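Local coordinates for hypothetical protein PA3352 (PDB 2FUP) that probably acts as a flagellar export chaperone of the FlgN family, binding late flagellar structural proteins before they are secreted and assembled, at residues I16-Q21 with Q49-Q54; L73-L78 with R94-G99. All blocks are in the same frame, centred on the assembly; numbering follows the deposited sequence. Where two conformers were deposited one is given.

Interaction 1: I16-Q21 with Q49-Q54; sequences IGHANQ and QPLMQQ
His18 projects from helix 7-34 toward helix 39-68 and is met there by Leu51 and Gln54, one helical turn apart. Its CG lies beside the backbone N and opposite the carbonyl carbon (chi1 -57°), which sets the imidazole against the side chains of Leu51 and Gln54. The amide of Gln54 lies across one face of the ring, the two planes 28° apart in an imperfect stack. The chain of Gln54 runs extended beyond CG to bring the amide there; its CB packs on His18 CD2 at 3.8 Å, and its CD sits 3.8 Å from His18 NE2. Leu51 comes to the same ring obliquely: its CD2 is 3.6 Å from His18 ND1 and also reaches His18 CB at 3.9 Å. The other methyl of Leu51, CD1, rests 3.9 Å from Gln21 CB, so that the forked end of the leucine bridges two residues one turn apart on helix 7-34. Gln21 crosses Leu51 at about a right angle and touches chiefly through the root of its side chain. His18 and Gln21 each have two modelled conformers; this geometry is that of one.

The two segments run roughly antiparallel, their axes at 143° and 9.6 Å apart at closest, as in a helical bundle. Beyond this interface, Ile16 and Asn20 turn to helix 88-114, while Met52, modelled as selenomethionine, packs on Leu126 of helix 121-130. No hydrogen bond joins the segments. The contact therefore rests on methyl-to-ring packing and on a polar amide laid over an imidazole, interactions that follow the shapes of the side chains more than strict donor-acceptor directions and leave the partly exposed ring with both neighbours on the same side of its plane.

Interaction 2: L73-L78 with R94-G99; sequences LDREGL and RGDELG
Arg75 and Asp96 join the short helix 75-82 to helix 88-114 by a two-nitrogen salt bridge. The guanidinium is approached side-on: Arg75 NE gives a bond of 2.8 Å to Asp96 OD1, fairly straight at 156°, and Arg75 NH2 gives one of 2.9 Å to Asp96 OD2. Both oxygens use their syn lone pairs, and guanidinium and carboxylate lie nearly coplanar, 22° apart. A weak third bond, Arg75 NE to Asp96 OD2 at 3.3 Å, lies inside this pairing. With CG opposite the backbone N (chi1 -162°) and the chain stretched to NE, the arginine spans the gap between the helices; the paired bonds should restrain rotation of both end groups.

A second ion pair stays within helix 88-114. Arg94 sends NE and NH2 to the single atom Glu97 OE1, one turn on, and its NH1 pairs with Glu90 on the preceding turn.

Helix 75-82 is the brief connector that follows helix 39-68 in this all-helical bundle, and it starts with a capping bond. Asp74, at the N-cap, accepts from Gly77 N through OD1 at 3.0 Å, met nearly along the C-O bond; the same oxygen also bonds to Ser72 OG.

Apolar packing completes the contact. Leu78 points toward Gly95, and its CD2 lies 4.4 Å from Gly95 CA, where the helix presents bare backbone. The leucine also touches Leu92, and Leu8 and Phe12 of helix 7-34. Gly95 O is hydrogen-bonded to a molecule of methylpentanediol, probably from the crystallisation liquor.

Overall arrangement
From the N terminus, helix 7-34 leads through a short loop into helix 39-68, and interaction 1 closes this antiparallel hairpin across the 27 residues between its segments. The chain then leaves helix 39-68, enters helix 75-82 and turns into helix 88-114; interaction 2 closes that shorter loop of 15 residues. The contacts are in series, neither nested nor crossed, with centres about 17 Å apart. They nevertheless meet through the bundle, because helix 7-34 also packs on helix 88-114: Ile16 CD1 lies 3.6 Å from Arg94 O, and Ala19 CB lies 4.0 Å from Leu98 CD1. Thus 16-21 packs on 94-99, tying the first hairpin to helix 88-114, which interaction 2 joins to helix 75-82.

Interaction 1: I16-Q21 with Q49-Q54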
loop_
_atom_site.group_PDB
_atom_site.type_symbol
_atom_site.label_atom_id
_atom_site.label_comp_id
_atom_site.label_asym_id
_atom_site.label_seq_id
_atom_site.Cartn_x
_atom_site.Cartn_y
_atom_site.Cartn_z
ATOM N N ILE A 16 -5.778 1.556 -1.028
ATOM C CA ILE A 16 -5.580 2.699 -1.969
ATOM C C ILE A 16 -5.632 4.034 -1.171
ATOM O O ILE A 16 -4.812 4.925 -1.350
ATOM C CB ILE A 16 -6.546 2.640 -3.142
ATOM C CG1 ILE A 16 -6.101 1.540 -4.119
ATOM C CG2 ILE A 16 -6.578 3.971 -3.851
ATOM C CD1 ILE A 16 -7.193 1.042 -4.987
ATOM N N GLY A 17 -6.590 4.131 -0.260
ATOM C CA GLY A 17 -6.698 5.354 0.576
ATOM C C GLY A 17 -5.444 5.482 1.401
ATOM O O GLY A 17 -4.906 6.582 1.517
ATOM N N HIS A 18 -5.029 4.399 2.059
ATOM C CA HIS A 18 -3.849 4.516 2.924
ATOM C C HIS A 18 -2.569 4.786 2.118
ATOM O O HIS A 18 -1.712 5.530 2.590
ATOM C CB HIS A 18 -3.690 3.301 3.822
ATOM C CG HIS A 18 -4.868 3.039 4.686
ATOM N ND1 HIS A 18 -5.589 4.042 5.289
ATOM C CD2 HIS A 18 -5.439 1.874 5.060
ATOM C CE1 HIS A 18 -6.551 3.492 6.028
ATOM N NE2 HIS A 18 -6.508 2.181 5.865
ATOM N N ALA A 19 -2.419 4.182 0.943
ATOM C CA ALA A 19 -1.255 4.419 0.113
ATOM C C ALA A 19 -1.233 5.846 -0.402
ATOM O O ALA A 19 -0.197 6.462 -0.460
ATOM C CB ALA A 19 -1.204 3.435 -1.025
ATOM N N ASN A 20 -2.384 6.379 -0.790
ATOM C CA ASN A 20 -2.425 7.803 -1.153
ATOM C C ASN A 20 -1.999 8.692 0.037
ATOM O O ASN A 20 -1.226 9.630 -0.158
ATOM C CB ASN A 20 -3.824 8.182 -1.594
ATOM C CG ASN A 20 -4.052 7.944 -3.059
ATOM O OD1 ASN A 20 -3.273 8.391 -3.898
ATOM N ND2 ASN A 20 -5.177 7.288 -3.386
ATOM N N GLN A 21 -2.506 8.388 1.227
ATOM C CA GLN A 21 -2.150 9.199 2.366
ATOM C C GLN A 21 -0.645 9.071 2.633
ATOM O O GLN A 21 0.026 10.052 2.980
ATOM C CB GLN A 21 -3.027 8.910 3.566
ATOM C CG GLN A 21 -4.424 9.486 3.322
ATOM C CD GLN A 21 -5.195 9.679 4.597
ATOM O OE1 GLN A 21 -5.081 8.875 5.504
ATOM N NE2 GLN A 21 -5.972 10.768 4.687
ATOM N N GLN A 49 3.104 5.880 10.812
ATOM C CA GLN A 49 3.033 4.597 11.566
ATOM C C GLN A 49 1.708 3.865 11.401
ATOM O O GLN A 49 1.693 2.721 10.934
ATOM C CB GLN A 49 3.345 4.787 13.069
ATOM C CG GLN A 49 4.751 5.250 13.415
ATOM C CD GLN A 49 5.798 4.639 12.538
ATOM O OE1 GLN A 49 6.443 5.322 11.742
ATOM N NE2 GLN A 49 5.957 3.333 12.650
ATOM N N PRO A 50 0.596 4.494 11.766
ATOM C CA PRO A 50 -0.645 3.719 11.611
ATOM C C PRO A 50 -0.922 3.284 10.168
ATOM O O PRO A 50 -1.601 2.284 9.947
ATOM C CB PRO A 50 -1.727 4.664 12.095
ATOM C CG PRO A 50 -1.054 6.056 12.124
ATOM C CD PRO A 50 0.365 5.814 12.379
ATOM N N LEU A 51 -0.423 4.025 9.189
ATOM C CA LEU A 51 -0.696 3.675 7.804
ATOM C C LEU A 51 0.084 2.446 7.402
ATOM O O LEU A 51 -0.388 1.596 6.653
ATOM C CB LEU A 51 -0.333 4.850 6.834
ATOM C CG LEU A 51 -1.246 6.034 7.019
ATOM C CD1 LEU A 51 -0.700 7.182 6.167
ATOM C CD2 LEU A 51 -2.677 5.723 6.675
HETATM N N MSE A 52 1.318 2.367 7.856
HETATM C CA MSE A 52 2.192 1.287 7.436
HETATM C C MSE A 52 1.713 -0.020 8.104
HETATM O O MSE A 52 1.737 -1.103 7.489
HETATM C CB MSE A 52 3.610 1.634 7.838
HETATM C CG MSE A 52 4.111 2.842 7.109
HETATM SE SE MSE A 52 5.836 3.349 7.778
HETATM C CE MSE A 52 5.462 3.639 9.592
ATOM N N GLN A 53 1.244 0.128 9.330
ATOM C CA GLN A 53 0.639 -1.022 10.047
ATOM C C GLN A 53 -0.597 -1.524 9.314
ATOM O O GLN A 53 -0.793 -2.768 9.125
ATOM C CB GLN A 53 0.188 -0.615 11.442
ATOM N N GLN A 54 -1.459 -0.595 8.919
ATOM C CA GLN A 54 -2.663 -0.950 8.213
ATOM C C GLN A 54 -2.301 -1.559 6.879
ATOM O O GLN A 54 -2.908 -2.559 6.451
ATOM C CB GLN A 54 -3.662 0.220 8.014
ATOM C CG GLN A 54 -4.290 0.718 9.325
ATOM C CD GLN A 54 -4.864 2.110 9.243
ATOM O OE1 GLN A 54 -4.154 3.077 8.876
ATOM N NE2 GLN A 54 -6.160 2.221 9.488
#

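Interaction 2: L73-L78 with R94-G99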
loop_
_atom_site.group_PDB
_atom_site.type_symbol
_atom_site.label_atom_id
_atom_site.label_comp_id
_atom_site.label_asym_id
_atom_site.label_seq_id
_atom_site.Cartn_x
_atom_site.Cartn_y
_atom_site.Cartn_z
ATOM N N LEU A 73 -0.261 -15.668 -5.523
ATOM C CA LEU A 73 -0.296 -14.368 -4.850
ATOM C C LEU A 73 0.339 -13.356 -5.781
ATOM O O LEU A 73 1.449 -12.884 -5.564
ATOM C CB LEU A 73 0.467 -14.415 -3.502
ATOM C CG LEU A 73 -0.124 -15.384 -2.470
ATOM C CD1 LEU A 73 0.443 -15.180 -1.050
ATOM C CD2 LEU A 73 -1.590 -15.311 -2.413
ATOM N N ASP A 74 -0.352 -13.143 -6.891
ATOM C CA ASP A 74 0.154 -12.277 -7.948
ATOM C C ASP A 74 -1.051 -11.919 -8.842
ATOM O O ASP A 74 -2.175 -12.316 -8.572
ATOM C CB ASP A 74 1.286 -12.972 -8.736
ATOM C CG ASP A 74 0.894 -14.280 -9.340
ATOM O OD1 ASP A 74 -0.280 -14.572 -9.527
ATOM O OD2 ASP A 74 1.829 -15.122 -9.601
ATOM N N ARG A 75 -0.804 -11.145 -9.903
ATOM C CA ARG A 75 -1.900 -10.644 -10.711
ATOM C C ARG A 75 -2.631 -11.785 -11.451
ATOM O O ARG A 75 -3.841 -11.743 -11.611
ATOM C CB ARG A 75 -1.413 -9.563 -11.675
ATOM C CG ARG A 75 -2.558 -8.759 -12.163
ATOM C CD ARG A 75 -2.182 -7.792 -13.308
ATOM N NE ARG A 75 -3.319 -6.934 -13.721
ATOM C CZ ARG A 75 -4.299 -7.279 -14.535
ATOM N NH1 ARG A 75 -4.283 -8.438 -15.181
ATOM N NH2 ARG A 75 -5.309 -6.406 -14.727
ATOM N N GLU A 76 -1.919 -12.807 -11.860
ATOM C CA GLU A 76 -2.586 -13.905 -12.480
ATOM C C GLU A 76 -3.544 -14.634 -11.509
ATOM O O GLU A 76 -4.607 -15.071 -11.928
ATOM C CB GLU A 76 -1.589 -14.947 -13.006
ATOM C CG GLU A 76 -0.853 -14.481 -14.229
ATOM C CD GLU A 76 -1.698 -14.429 -15.472
ATOM O OE1 GLU A 76 -2.300 -15.437 -15.845
ATOM O OE2 GLU A 76 -1.777 -13.358 -16.088
ATOM N N GLY A 77 -3.135 -14.794 -10.245
ATOM C CA GLY A 77 -3.998 -15.371 -9.225
ATOM C C GLY A 77 -5.207 -14.509 -8.956
ATOM O O GLY A 77 -6.365 -15.002 -8.884
ATOM N N LEU A 78 -4.971 -13.200 -8.808
ATOM C CA LEU A 78 -6.114 -12.279 -8.634
ATOM C C LEU A 78 -7.052 -12.410 -9.814
ATOM O O LEU A 78 -8.275 -12.377 -9.616
ATOM C CB LEU A 78 -5.618 -10.836 -8.506
ATOM C CG LEU A 78 -6.639 -9.768 -8.249
ATOM C CD1 LEU A 78 -7.457 -10.062 -6.943
ATOM C CD2 LEU A 78 -6.008 -8.408 -8.167
ATOM N N ARG A 94 -8.394 -1.999 -9.181
ATOM C CA ARG A 94 -7.884 -1.524 -7.883
ATOM C C ARG A 94 -6.545 -2.175 -7.531
ATOM O O ARG A 94 -5.675 -1.516 -6.991
ATOM C CB ARG A 94 -8.950 -1.744 -6.778
ATOM C CG ARG A 94 -10.245 -1.030 -7.027
ATOM C CD ARG A 94 -10.213 0.495 -6.932
ATOM N NE ARG A 94 -9.530 1.137 -8.005
ATOM C CZ ARG A 94 -9.998 1.469 -9.214
ATOM N NH1 ARG A 94 -11.191 1.140 -9.644
ATOM N NH2 ARG A 94 -9.185 2.097 -10.035
ATOM N N GLY A 95 -6.384 -3.467 -7.798
ATOM C CA GLY A 95 -5.116 -4.094 -7.538
ATOM C C GLY A 95 -4.018 -3.390 -8.306
ATOM O O GLY A 95 -2.911 -3.189 -7.822
ATOM N N ASP A 96 -4.257 -3.037 -9.579
ATOM C CA ASP A 96 -3.230 -2.410 -10.406
ATOM C C ASP A 96 -2.925 -0.976 -9.925
ATOM O O ASP A 96 -1.795 -0.524 -9.973
ATOM C CB ASP A 96 -3.691 -2.362 -11.876
ATOM C CG ASP A 96 -3.813 -3.725 -12.511
ATOM O OD1 ASP A 96 -3.131 -4.694 -12.038
ATOM O OD2 ASP A 96 -4.541 -3.847 -13.535
ATOM N N GLU A 97 -3.968 -0.268 -9.509
ATOM C CA GLU A 97 -3.761 1.058 -8.945
ATOM C C GLU A 97 -2.946 1.006 -7.662
ATOM O O GLU A 97 -2.085 1.838 -7.414
ATOM C CB GLU A 97 -5.076 1.752 -8.665
ATOM C CG GLU A 97 -4.978 3.172 -8.139
ATOM C CD GLU A 97 -6.333 3.837 -7.927
ATOM O OE1 GLU A 97 -7.416 3.135 -8.004
ATOM O OE2 GLU A 97 -6.250 5.078 -7.671
ATOM N N LEU A 98 -3.287 0.077 -6.780
ATOM C CA LEU A 98 -2.484 -0.110 -5.576
ATOM C C LEU A 98 -1.062 -0.430 -5.883
ATOM O O LEU A 98 -0.151 0.122 -5.272
ATOM C CB LEU A 98 -3.110 -1.189 -4.686
ATOM C CG LEU A 98 -2.411 -1.407 -3.341
ATOM C CD1 LEU A 98 -2.413 -0.143 -2.456
ATOM C CD2 LEU A 98 -2.970 -2.598 -2.577
ATOM N N GLY A 99 -0.796 -1.323 -6.855
ATOM C CA GLY A 99 0.582 -1.615 -7.179
ATOM C C GLY A 99 1.333 -0.382 -7.633
ATOM O O GLY A 99 2.483 -0.143 -7.235
#